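Long-range contacts in maltose/maltodextrin-binding protein (Thermus thermophilus, PDB 2GH9), which binds maltotriose in the cleft of a periplasmic binding-protein fold, probably to deliver the sugar to a membrane transporter: residues K2-G10 / K31-I42; A55-H64 / L266-S277. All coordinates share one frame; numbering follows the deposited sequence.

Interaction 1 of 2, residues K2-G10 / K31-I42. With GLC (alpha-D-glucopyranose), chain B; GLC (alpha-D-glucopyranose), chain C.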
loop_
_atom_site.group_PDB
_atom_site.type_symbol
_atom_site.label_atom_id
_atom_site.label_comp_id
_atom_site.label_asym_id
_atom_site.label_seq_id
_atom_site.Cartn_x
_atom_site.Cartn_y
_atom_site.Cartn_z
ATOM N N LYS A 2 -20.273 18.830 14.236
ATOM C CA LYS A 2 -19.529 18.560 12.977
ATOM C C LYS A 2 -18.218 17.830 13.258
ATOM O O LYS A 2 -17.402 18.293 14.056
ATOM C CB LYS A 2 -19.228 19.861 12.223
ATOM C CG LYS A 2 -18.408 19.660 10.916
ATOM C CD LYS A 2 -18.117 20.982 10.185
ATOM C CE LYS A 2 -18.909 21.145 8.876
ATOM N NZ LYS A 2 -18.449 22.359 8.098
ATOM N N ILE A 3 -18.006 16.702 12.596
ATOM C CA ILE A 3 -16.693 16.045 12.649
ATOM C C ILE A 3 -16.009 16.159 11.295
ATOM O O ILE A 3 -16.680 16.296 10.284
ATOM C CB ILE A 3 -16.781 14.573 13.073
ATOM C CG1 ILE A 3 -17.812 13.815 12.222
ATOM C CG2 ILE A 3 -17.093 14.478 14.577
ATOM C CD1 ILE A 3 -17.680 12.345 12.307
ATOM N N THR A 4 -14.675 16.115 11.288
ATOM C CA THR A 4 -13.917 16.188 10.042
ATOM C C THR A 4 -13.132 14.902 9.809
ATOM O O THR A 4 -12.644 14.267 10.751
ATOM C CB THR A 4 -12.998 17.419 9.985
ATOM O OG1 THR A 4 -11.934 17.275 10.925
ATOM C CG2 THR A 4 -13.795 18.702 10.307
ATOM N N VAL A 5 -13.071 14.517 8.534
ATOM C CA VAL A 5 -12.368 13.320 8.069
ATOM C C VAL A 5 -11.285 13.751 7.095
ATOM O O VAL A 5 -11.581 14.411 6.125
ATOM C CB VAL A 5 -13.323 12.353 7.329
ATOM C CG1 VAL A 5 -12.589 11.063 6.847
ATOM C CG2 VAL A 5 -14.483 12.000 8.216
ATOM N N TRP A 6 -10.036 13.391 7.379
ATOM C CA TRP A 6 -8.967 13.470 6.376
ATOM C C TRP A 6 -8.927 12.190 5.573
ATOM O O TRP A 6 -8.978 11.097 6.158
ATOM C CB TRP A 6 -7.618 13.686 7.043
ATOM C CG TRP A 6 -7.417 15.072 7.522
ATOM C CD1 TRP A 6 -8.215 16.154 7.279
ATOM C CD2 TRP A 6 -6.326 15.542 8.307
ATOM N NE1 TRP A 6 -7.704 17.263 7.896
ATOM C CE2 TRP A 6 -6.532 16.920 8.521
ATOM C CE3 TRP A 6 -5.198 14.924 8.872
ATOM C CZ2 TRP A 6 -5.644 17.703 9.263
ATOM C CZ3 TRP A 6 -4.320 15.698 9.607
ATOM C CH2 TRP A 6 -4.550 17.082 9.799
ATOM N N THR A 7 -8.854 12.320 4.247
ATOM C CA THR A 7 -8.737 11.146 3.370
ATOM C C THR A 7 -7.785 11.374 2.197
ATOM O O THR A 7 -7.685 12.483 1.685
ATOM C CB THR A 7 -10.129 10.725 2.803
ATOM O OG1 THR A 7 -10.004 9.488 2.114
ATOM C CG2 THR A 7 -10.697 11.781 1.869
ATOM N N HIS A 8 -7.125 10.303 1.770
ATOM C CA HIS A 8 -6.279 10.297 0.563
ATOM C C HIS A 8 -7.000 9.685 -0.638
ATOM O O HIS A 8 -6.415 9.492 -1.721
ATOM C CB HIS A 8 -4.954 9.565 0.801
ATOM C CG HIS A 8 -5.089 8.176 1.360
ATOM N ND1 HIS A 8 -5.163 7.052 0.563
ATOM C CD2 HIS A 8 -5.081 7.726 2.641
ATOM C CE1 HIS A 8 -5.240 5.976 1.328
ATOM N NE2 HIS A 8 -5.166 6.355 2.593
ATOM N N PHE A 9 -8.283 9.393 -0.453
ATOM C CA PHE A 9 -9.068 8.796 -1.500
ATOM C C PHE A 9 -9.380 9.824 -2.596
ATOM O O PHE A 9 -9.538 11.027 -2.337
ATOM C CB PHE A 9 -10.403 8.249 -0.958
ATOM C CG PHE A 9 -10.273 7.139 0.043
ATOM C CD1 PHE A 9 -9.067 6.490 0.275
ATOM C CD2 PHE A 9 -11.387 6.734 0.761
ATOM C CE1 PHE A 9 -8.974 5.480 1.195
ATOM C CE2 PHE A 9 -11.306 5.723 1.679
ATOM C CZ PHE A 9 -10.102 5.080 1.889
ATOM N N GLY A 10 -9.479 9.325 -3.821
ATOM C CA GLY A 10 -10.009 10.090 -4.936
ATOM C C GLY A 10 -10.966 9.236 -5.711
ATOM O O GLY A 10 -11.214 8.080 -5.348
ATOM N N LYS A 31 -22.972 16.661 11.105
ATOM C CA LYS A 31 -22.338 17.012 9.833
ATOM C C LYS A 31 -20.942 16.389 9.744
ATOM O O LYS A 31 -20.174 16.436 10.703
ATOM C CB LYS A 31 -22.268 18.543 9.666
ATOM C CG LYS A 31 -23.611 19.155 9.186
ATOM C CD LYS A 31 -23.681 20.692 9.310
ATOM C CE LYS A 31 -23.056 21.426 8.108
ATOM N NZ LYS A 31 -23.059 22.925 8.301
ATOM N N VAL A 32 -20.635 15.779 8.601
ATOM C CA VAL A 32 -19.307 15.208 8.354
ATOM C C VAL A 32 -18.639 15.940 7.189
ATOM O O VAL A 32 -19.179 15.947 6.065
ATOM C CB VAL A 32 -19.376 13.712 8.030
ATOM C CG1 VAL A 32 -17.951 13.144 7.799
ATOM C CG2 VAL A 32 -20.077 12.958 9.146
ATOM N N GLU A 33 -17.494 16.564 7.457
ATOM C CA GLU A 33 -16.721 17.216 6.406
ATOM C C GLU A 33 -15.570 16.297 5.936
ATOM O O GLU A 33 -14.697 15.934 6.705
ATOM C CB GLU A 33 -16.189 18.603 6.830
ATOM C CG GLU A 33 -15.893 19.524 5.591
ATOM C CD GLU A 33 -14.992 20.723 5.873
ATOM O OE1 GLU A 33 -15.117 21.347 6.961
ATOM O OE2 GLU A 33 -14.150 21.060 5.002
ATOM N N VAL A 34 -15.615 15.912 4.662
ATOM C CA VAL A 34 -14.557 15.101 4.063
ATOM C C VAL A 34 -13.497 16.050 3.475
ATOM O O VAL A 34 -13.793 16.874 2.618
ATOM C CB VAL A 34 -15.155 14.130 3.031
ATOM C CG1 VAL A 34 -14.053 13.263 2.365
ATOM C CG2 VAL A 34 -16.223 13.249 3.713
ATOM N N VAL A 35 -12.275 15.958 3.982
ATOM C CA VAL A 35 -11.170 16.820 3.573
ATOM C C VAL A 35 -10.113 15.940 2.898
ATOM O O VAL A 35 -9.615 14.975 3.491
ATOM C CB VAL A 35 -10.604 17.633 4.781
ATOM C CG1 VAL A 35 -9.369 18.444 4.407
ATOM C CG2 VAL A 35 -11.679 18.579 5.355
ATOM N N GLU A 36 -9.818 16.261 1.640
ATOM C CA GLU A 36 -8.756 15.600 0.885
ATOM C C GLU A 36 -7.379 16.107 1.304
ATOM O O GLU A 36 -7.182 17.303 1.560
ATOM C CB GLU A 36 -8.952 15.787 -0.614
ATOM C CG GLU A 36 -10.174 15.066 -1.151
ATOM C CD GLU A 36 -10.689 15.680 -2.454
ATOM O OE1 GLU A 36 -10.226 15.270 -3.542
ATOM O OE2 GLU A 36 -11.580 16.556 -2.379
ATOM N N VAL A 37 -6.453 15.162 1.406
ATOM C CA VAL A 37 -5.071 15.389 1.830
ATOM C C VAL A 37 -4.254 14.397 1.014
ATOM O O VAL A 37 -4.633 13.214 0.940
ATOM C CB VAL A 37 -4.813 15.050 3.304
ATOM C CG1 VAL A 37 -3.371 15.518 3.724
ATOM C CG2 VAL A 37 -5.927 15.578 4.246
ATOM N N PRO A 38 -3.153 14.860 0.381
ATOM C CA PRO A 38 -2.301 13.870 -0.303
ATOM C C PRO A 38 -1.743 12.843 0.696
ATOM O O PRO A 38 -1.337 13.196 1.831
ATOM C CB PRO A 38 -1.184 14.713 -0.904
ATOM C CG PRO A 38 -1.637 16.136 -0.814
ATOM C CD PRO A 38 -2.595 16.229 0.293
ATOM N N PHE A 39 -1.731 11.586 0.265
ATOM C CA PHE A 39 -1.322 10.453 1.094
ATOM C C PHE A 39 -0.003 10.706 1.810
ATOM O O PHE A 39 0.116 10.455 3.015
ATOM C CB PHE A 39 -1.229 9.186 0.225
ATOM C CG PHE A 39 -0.590 8.013 0.915
ATOM C CD1 PHE A 39 -1.351 7.175 1.719
ATOM C CD2 PHE A 39 0.760 7.753 0.773
ATOM C CE1 PHE A 39 -0.767 6.096 2.348
ATOM C CE2 PHE A 39 1.364 6.673 1.422
ATOM C CZ PHE A 39 0.604 5.850 2.201
ATOM N N ALA A 40 0.974 11.241 1.075
ATOM C CA ALA A 40 2.360 11.406 1.580
ATOM C C ALA A 40 2.528 12.554 2.587
ATOM O O ALA A 40 3.614 12.741 3.157
ATOM C CB ALA A 40 3.330 11.576 0.392
ATOM N N GLU A 41 1.460 13.333 2.783
ATOM C CA GLU A 41 1.421 14.436 3.737
ATOM C C GLU A 41 0.606 14.157 5.020
ATOM O O GLU A 41 0.763 14.864 6.038
ATOM C CB GLU A 41 0.856 15.666 3.016
ATOM C CG GLU A 41 1.792 16.190 1.954
ATOM C CD GLU A 41 1.375 17.514 1.387
ATOM O OE1 GLU A 41 0.531 18.216 1.971
ATOM O OE2 GLU A 41 1.887 17.865 0.319
ATOM N N ILE A 42 -0.238 13.125 5.003
ATOM C CA ILE A 42 -1.186 12.901 6.108
ATOM C C ILE A 42 -0.534 12.581 7.443
ATOM O O ILE A 42 -0.914 13.178 8.460
ATOM C CB ILE A 42 -2.219 11.775 5.810
ATOM C CG1 ILE A 42 -3.153 12.162 4.682
ATOM C CG2 ILE A 42 -3.073 11.468 7.046
ATOM C CD1 ILE A 42 -4.085 10.996 4.229
HETATM C C1 GLC B . -3.305 7.202 -3.192
HETATM C C2 GLC B . -3.928 5.893 -2.710
HETATM C C3 GLC B . -2.969 5.187 -1.772
HETATM C C4 GLC B . -1.631 4.951 -2.490
HETATM C C5 GLC B . -1.023 6.275 -2.980
HETATM C C6 GLC B . 0.223 6.032 -3.854
HETATM O O1 GLC B . -3.241 8.100 -2.087
HETATM O O2 GLC B . -5.207 6.133 -2.082
HETATM O O3 GLC B . -3.512 3.948 -1.287
HETATM O O4 GLC B . -0.697 4.442 -1.555
HETATM O O5 GLC B . -1.998 6.988 -3.739
HETATM O O6 GLC B . 0.763 7.266 -4.366
HETATM C C1 GLC C . -0.162 3.143 -1.861
HETATM C C2 GLC C . -0.322 2.259 -0.639
HETATM C C3 GLC C . 0.583 2.787 0.497
HETATM C C4 GLC C . 2.027 2.985 0.063
HETATM C C5 GLC C . 2.083 3.806 -1.223
HETATM C C6 GLC C . 3.516 3.878 -1.764
HETATM O O2 GLC C . -1.682 2.286 -0.197
HETATM O O3 GLC C . 0.522 1.920 1.609
HETATM O O4 GLC C . 2.767 3.645 1.109
HETATM O O5 GLC C . 1.219 3.233 -2.231
HETATM O O6 GLC C . 3.741 5.061 -2.537
HETATM O O HOH W 1 -16.247 23.595 9.355
HETATM O O HOH W 2 -3.510 10.799 -2.454
#

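Interaction 2 of 2, residues A55-H64 / L266-S277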
loop_
_atom_site.group_PDB
_atom_site.type_symbol
_atom_site.label_atom_id
_atom_site.label_comp_id
_atom_site.label_asym_id
_atom_site.label_seq_id
_atom_site.Cartn_x
_atom_site.Cartn_y
_atom_site.Cartn_z
ATOM N N ALA A 55 -5.723 18.667 14.003
ATOM C CA ALA A 55 -5.990 17.534 13.086
ATOM C C ALA A 55 -7.477 17.127 13.051
ATOM O O ALA A 55 -8.260 17.473 13.947
ATOM C CB ALA A 55 -5.114 16.331 13.431
ATOM N N ALA A 56 -7.847 16.388 12.002
ATOM C CA ALA A 56 -9.204 15.870 11.838
ATOM C C ALA A 56 -9.597 14.881 12.924
ATOM O O ALA A 56 -8.743 14.300 13.599
ATOM C CB ALA A 56 -9.361 15.187 10.459
ATOM N N ASP A 57 -10.905 14.677 13.060
ATOM C CA ASP A 57 -11.458 13.768 14.056
ATOM C C ASP A 57 -11.180 12.318 13.714
ATOM O O ASP A 57 -11.120 11.486 14.601
ATOM C CB ASP A 57 -12.968 14.005 14.192
ATOM C CG ASP A 57 -13.274 15.374 14.769
ATOM O OD1 ASP A 57 -12.974 15.571 15.955
ATOM O OD2 ASP A 57 -13.750 16.260 14.043
ATOM N N LEU A 58 -11.046 12.015 12.425
ATOM C CA LEU A 58 -10.654 10.680 11.996
ATOM C C LEU A 58 -9.901 10.702 10.663
ATOM O O LEU A 58 -9.901 11.703 9.941
ATOM C CB LEU A 58 -11.850 9.698 11.956
ATOM C CG LEU A 58 -13.166 9.923 11.216
ATOM C CD1 LEU A 58 -13.971 8.628 11.147
ATOM C CD2 LEU A 58 -13.972 11.007 11.892
ATOM N N VAL A 59 -9.187 9.609 10.390
ATOM C CA VAL A 59 -8.513 9.440 9.096
ATOM C C VAL A 59 -9.080 8.178 8.505
ATOM O O VAL A 59 -9.039 7.125 9.143
ATOM C CB VAL A 59 -6.977 9.317 9.191
ATOM C CG1 VAL A 59 -6.350 9.350 7.769
ATOM C CG2 VAL A 59 -6.383 10.427 10.025
ATOM N N VAL A 60 -9.682 8.322 7.328
ATOM C CA VAL A 60 -10.194 7.218 6.518
ATOM C C VAL A 60 -9.425 7.222 5.184
ATOM O O VAL A 60 -9.755 8.010 4.287
ATOM C CB VAL A 60 -11.677 7.415 6.237
ATOM C CG1 VAL A 60 -12.213 6.266 5.394
ATOM C CG2 VAL A 60 -12.474 7.549 7.559
ATOM N N THR A 61 -8.405 6.385 4.993
ATOM C CA THR A 61 -7.832 5.437 5.938
ATOM C C THR A 61 -6.321 5.682 6.033
ATOM O O THR A 61 -5.738 6.412 5.216
ATOM C CB THR A 61 -8.040 3.990 5.446
ATOM O OG1 THR A 61 -7.748 3.914 4.032
ATOM C CG2 THR A 61 -9.502 3.524 5.725
ATOM N N VAL A 62 -5.685 5.061 7.017
ATOM C CA VAL A 62 -4.231 5.031 7.091
ATOM C C VAL A 62 -3.720 3.619 6.836
ATOM O O VAL A 62 -4.382 2.650 7.194
ATOM C CB VAL A 62 -3.692 5.498 8.496
ATOM C CG1 VAL A 62 -4.122 6.951 8.804
ATOM C CG2 VAL A 62 -4.104 4.483 9.646
ATOM N N PRO A 63 -2.509 3.496 6.252
ATOM C CA PRO A 63 -1.874 2.191 6.124
ATOM C C PRO A 63 -1.311 1.790 7.473
ATOM O O PRO A 63 -0.895 2.644 8.259
ATOM C CB PRO A 63 -0.739 2.442 5.116
ATOM C CG PRO A 63 -0.374 3.860 5.362
ATOM C CD PRO A 63 -1.658 4.570 5.724
ATOM N N HIS A 64 -1.314 0.503 7.745
ATOM C CA HIS A 64 -0.899 0.001 9.052
ATOM C C HIS A 64 0.555 0.218 9.440
ATOM O O HIS A 64 0.882 0.151 10.622
ATOM C CB HIS A 64 -1.256 -1.463 9.188
ATOM C CG HIS A 64 -0.310 -2.407 8.505
ATOM N ND1 HIS A 64 -0.543 -2.912 7.245
ATOM C CD2 HIS A 64 0.837 -2.990 8.942
ATOM C CE1 HIS A 64 0.423 -3.765 6.934
ATOM N NE2 HIS A 64 1.280 -3.821 7.941
ATOM N N LEU A 266 2.036 -6.669 1.958
ATOM C CA LEU A 266 0.615 -6.605 2.234
ATOM C C LEU A 266 0.429 -5.386 3.113
ATOM O O LEU A 266 1.215 -5.134 4.040
ATOM C CB LEU A 266 0.107 -7.891 2.906
ATOM C CG LEU A 266 0.456 -9.172 2.131
ATOM C CD1 LEU A 266 0.148 -10.441 2.922
ATOM C CD2 LEU A 266 -0.248 -9.220 0.773
ATOM N N GLY A 267 -0.546 -4.577 2.752
ATOM C CA GLY A 267 -0.860 -3.380 3.488
ATOM C C GLY A 267 -2.279 -3.520 3.959
ATOM O O GLY A 267 -3.116 -4.030 3.233
ATOM N N VAL A 268 -2.542 -3.064 5.175
ATOM C CA VAL A 268 -3.895 -2.982 5.684
ATOM C C VAL A 268 -4.231 -1.522 5.896
ATOM O O VAL A 268 -3.498 -0.798 6.590
ATOM C CB VAL A 268 -4.079 -3.783 6.990
ATOM C CG1 VAL A 268 -5.508 -3.706 7.436
ATOM C CG2 VAL A 268 -3.644 -5.222 6.795
ATOM N N GLN A 269 -5.325 -1.091 5.272
ATOM C CA GLN A 269 -5.858 0.236 5.489
ATOM C C GLN A 269 -6.924 0.169 6.585
ATOM O O GLN A 269 -7.795 -0.688 6.547
ATOM C CB GLN A 269 -6.466 0.785 4.206
ATOM C CG GLN A 269 -5.471 0.995 3.067
ATOM C CD GLN A 269 -4.724 2.317 3.129
ATOM O OE1 GLN A 269 -5.209 3.303 3.676
ATOM N NE2 GLN A 269 -3.530 2.338 2.548
ATOM N N GLY A 270 -6.856 1.096 7.534
ATOM C CA GLY A 270 -7.832 1.143 8.621
ATOM C C GLY A 270 -8.223 2.541 9.012
ATOM O O GLY A 270 -7.504 3.534 8.725
ATOM N N VAL A 271 -9.383 2.635 9.657
ATOM C CA VAL A 271 -9.860 3.903 10.156
ATOM C C VAL A 271 -9.272 4.136 11.553
ATOM O O VAL A 271 -9.306 3.234 12.416
ATOM C CB VAL A 271 -11.410 3.970 10.226
ATOM C CG1 VAL A 271 -11.841 5.335 10.736
ATOM C CG2 VAL A 271 -12.071 3.645 8.829
ATOM N N VAL A 272 -8.738 5.332 11.775
ATOM C CA VAL A 272 -8.221 5.715 13.093
ATOM C C VAL A 272 -8.941 6.954 13.585
ATOM O O VAL A 272 -9.331 7.833 12.809
ATOM C CB VAL A 272 -6.678 5.939 13.116
ATOM C CG1 VAL A 272 -5.936 4.611 12.825
ATOM C CG2 VAL A 272 -6.282 7.050 12.130
ATOM N N VAL A 273 -9.143 7.003 14.893
ATOM C CA VAL A 273 -9.787 8.133 15.513
ATOM C C VAL A 273 -8.714 8.939 16.245
ATOM O O VAL A 273 -7.812 8.374 16.838
ATOM C CB VAL A 273 -10.966 7.656 16.426
ATOM C CG1 VAL A 273 -11.517 8.819 17.276
ATOM C CG2 VAL A 273 -12.073 7.077 15.565
ATOM N N ASN A 274 -8.806 10.258 16.139
ATOM C CA ASN A 274 -7.915 11.191 16.814
ATOM C C ASN A 274 -8.149 11.156 18.329
ATOM O O ASN A 274 -9.260 11.452 18.799
ATOM C CB ASN A 274 -8.184 12.595 16.273
ATOM C CG ASN A 274 -7.188 13.629 16.747
ATOM O OD1 ASN A 274 -6.407 13.386 17.654
ATOM N ND2 ASN A 274 -7.194 14.790 16.101
ATOM N N ALA A 275 -7.105 10.811 19.086
ATOM C CA ALA A 275 -7.182 10.771 20.552
ATOM C C ALA A 275 -7.548 12.140 21.155
ATOM O O ALA A 275 -8.028 12.220 22.287
ATOM C CB ALA A 275 -5.865 10.271 21.132
ATOM N N TYR A 276 -7.341 13.205 20.384
ATOM C CA TYR A 276 -7.660 14.571 20.798
ATOM C C TYR A 276 -8.952 15.101 20.191
ATOM O O TYR A 276 -9.223 16.313 20.241
ATOM C CB TYR A 276 -6.508 15.490 20.407
ATOM C CG TYR A 276 -5.256 15.187 21.160
ATOM C CD1 TYR A 276 -5.007 15.780 22.386
ATOM C CD2 TYR A 276 -4.328 14.289 20.664
ATOM C CE1 TYR A 276 -3.854 15.493 23.098
ATOM C CE2 TYR A 276 -3.179 13.999 21.349
ATOM C CZ TYR A 276 -2.937 14.608 22.578
ATOM O OH TYR A 276 -1.777 14.312 23.270
ATOM N N SER A 277 -9.760 14.217 19.619
ATOM C CA SER A 277 -11.047 14.642 19.091
ATOM C C SER A 277 -11.911 15.235 20.198
ATOM O O SER A 277 -12.128 14.600 21.212
ATOM C CB SER A 277 -11.795 13.475 18.462
ATOM O OG SER A 277 -13.019 13.925 17.916
HETATM O O HOH W 3 -6.412 17.689 17.097
#

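Interaction 1 of 2, residues K2-G10 / K31-I42
Strands 3-7 and 32-36 pair in parallel as the two strands of the beta-alpha-beta unit of this periplasmic binding-protein fold, with helix 11-26 making the crossover, and their C-terminal ends carry H8 and F39 into the maltotriose pocket. Six backbone bonds join I3, V5 and T7 to K31, E33, V35 and V37. On the face of I3, V5 and T7, V5 CG2 meets V32 CG1 at 3.7 Å. Across the sheet, V37 CG2 sits over one face of the W6 indole, 3.9 Å from the centroid of its five-membered ring, while V35 CB meets the ring's edge at CD1. The solvent end is looser: K2 NZ and E33 OE1 form a long salt bridge of 3.7 Å, with a water on K2 NZ that reaches E33 OE1 weakly. Near the sugar F39 turns its edge to the face of H8, planes at 82°, with CD1 above the imidazole centre; F9 CD1 lies over the rim of the opposite face. With CG between the backbone N and the carbonyl carbon (chi1 53°), the H8 ring is turned so that, in its plane, ND1 shares a 2.8 Å hydrogen bond with O2 of the chain B glucose.

Interaction 2 of 2, residues A55-H64 / L266-S277
Backbone pairing joins V59-H64 to V268-V272 as neighbouring antiparallel strands of the sheet, whose P63 and Q269 reach the glycan pocket. V59 and V272 exchange two bonds, V62 and G270 two more, and a beta bulge between these pairs shifts the register by one where the chain turns its corner at V60, just before the cis peptide leading into T61.

Polar side chains tie down both ends. D57 OD1 takes the hydroxyl proton of S277 OG at 2.6 Å, on the anti side and 24° out of the carboxylate plane, while OD2 is held by T4 N. N274 reaches back with ND2 to A56 O (3.0 Å), approaching from above the carbonyl plane, and its OD1 closes an Asx turn on Y276 N. Toward the pocket, T61 OG1 gives its proton to Q269 OE1 at 2.6 Å; Q269, bent at chi2 (-84°), crosses the threonine at about a right angle, and its NE2 goes on to E113. H64 lies with its ring edge to the strand: ND1 accepts from V268 N at 2.9 Å, nearly in the ring plane, and NE2 bonds M335 O. A phenylalanine here would probably leave V268 N and M335 O without their ring partners.

Apolar contacts fill the middle: V272 packs its CG2 against V59 CB and its CG1 against V62 CG2 (3.7 Å), and V271 CG1 touches V60 CG2. With V268 N bonded to ND1 and NE2 facing a carbonyl oxygen, H64 is most likely the neutral tautomer protonated at NE2.

In the fold
Both contacts build the same mixed sheet, and strands 3-7 and 58-63 lie side by side in it, so interaction 1 and interaction 2 are separated by the seam between those two strands. Interaction 1 is partly buried, with charged residues at its exposed end and aromatic ones at the sugar; interaction 2 is largely buried, and most of its polar side chains bond to other protein atoms. One pairing is parallel and regular, the other antiparallel and bulged. They are stitched together by T7 OG1 to V60 O and T4 N to D57 OD2. Both reach the glycan pocket, 2-10 / 31-42 through H8 and F39, 55-64 / 266-277 through P63 and Q269.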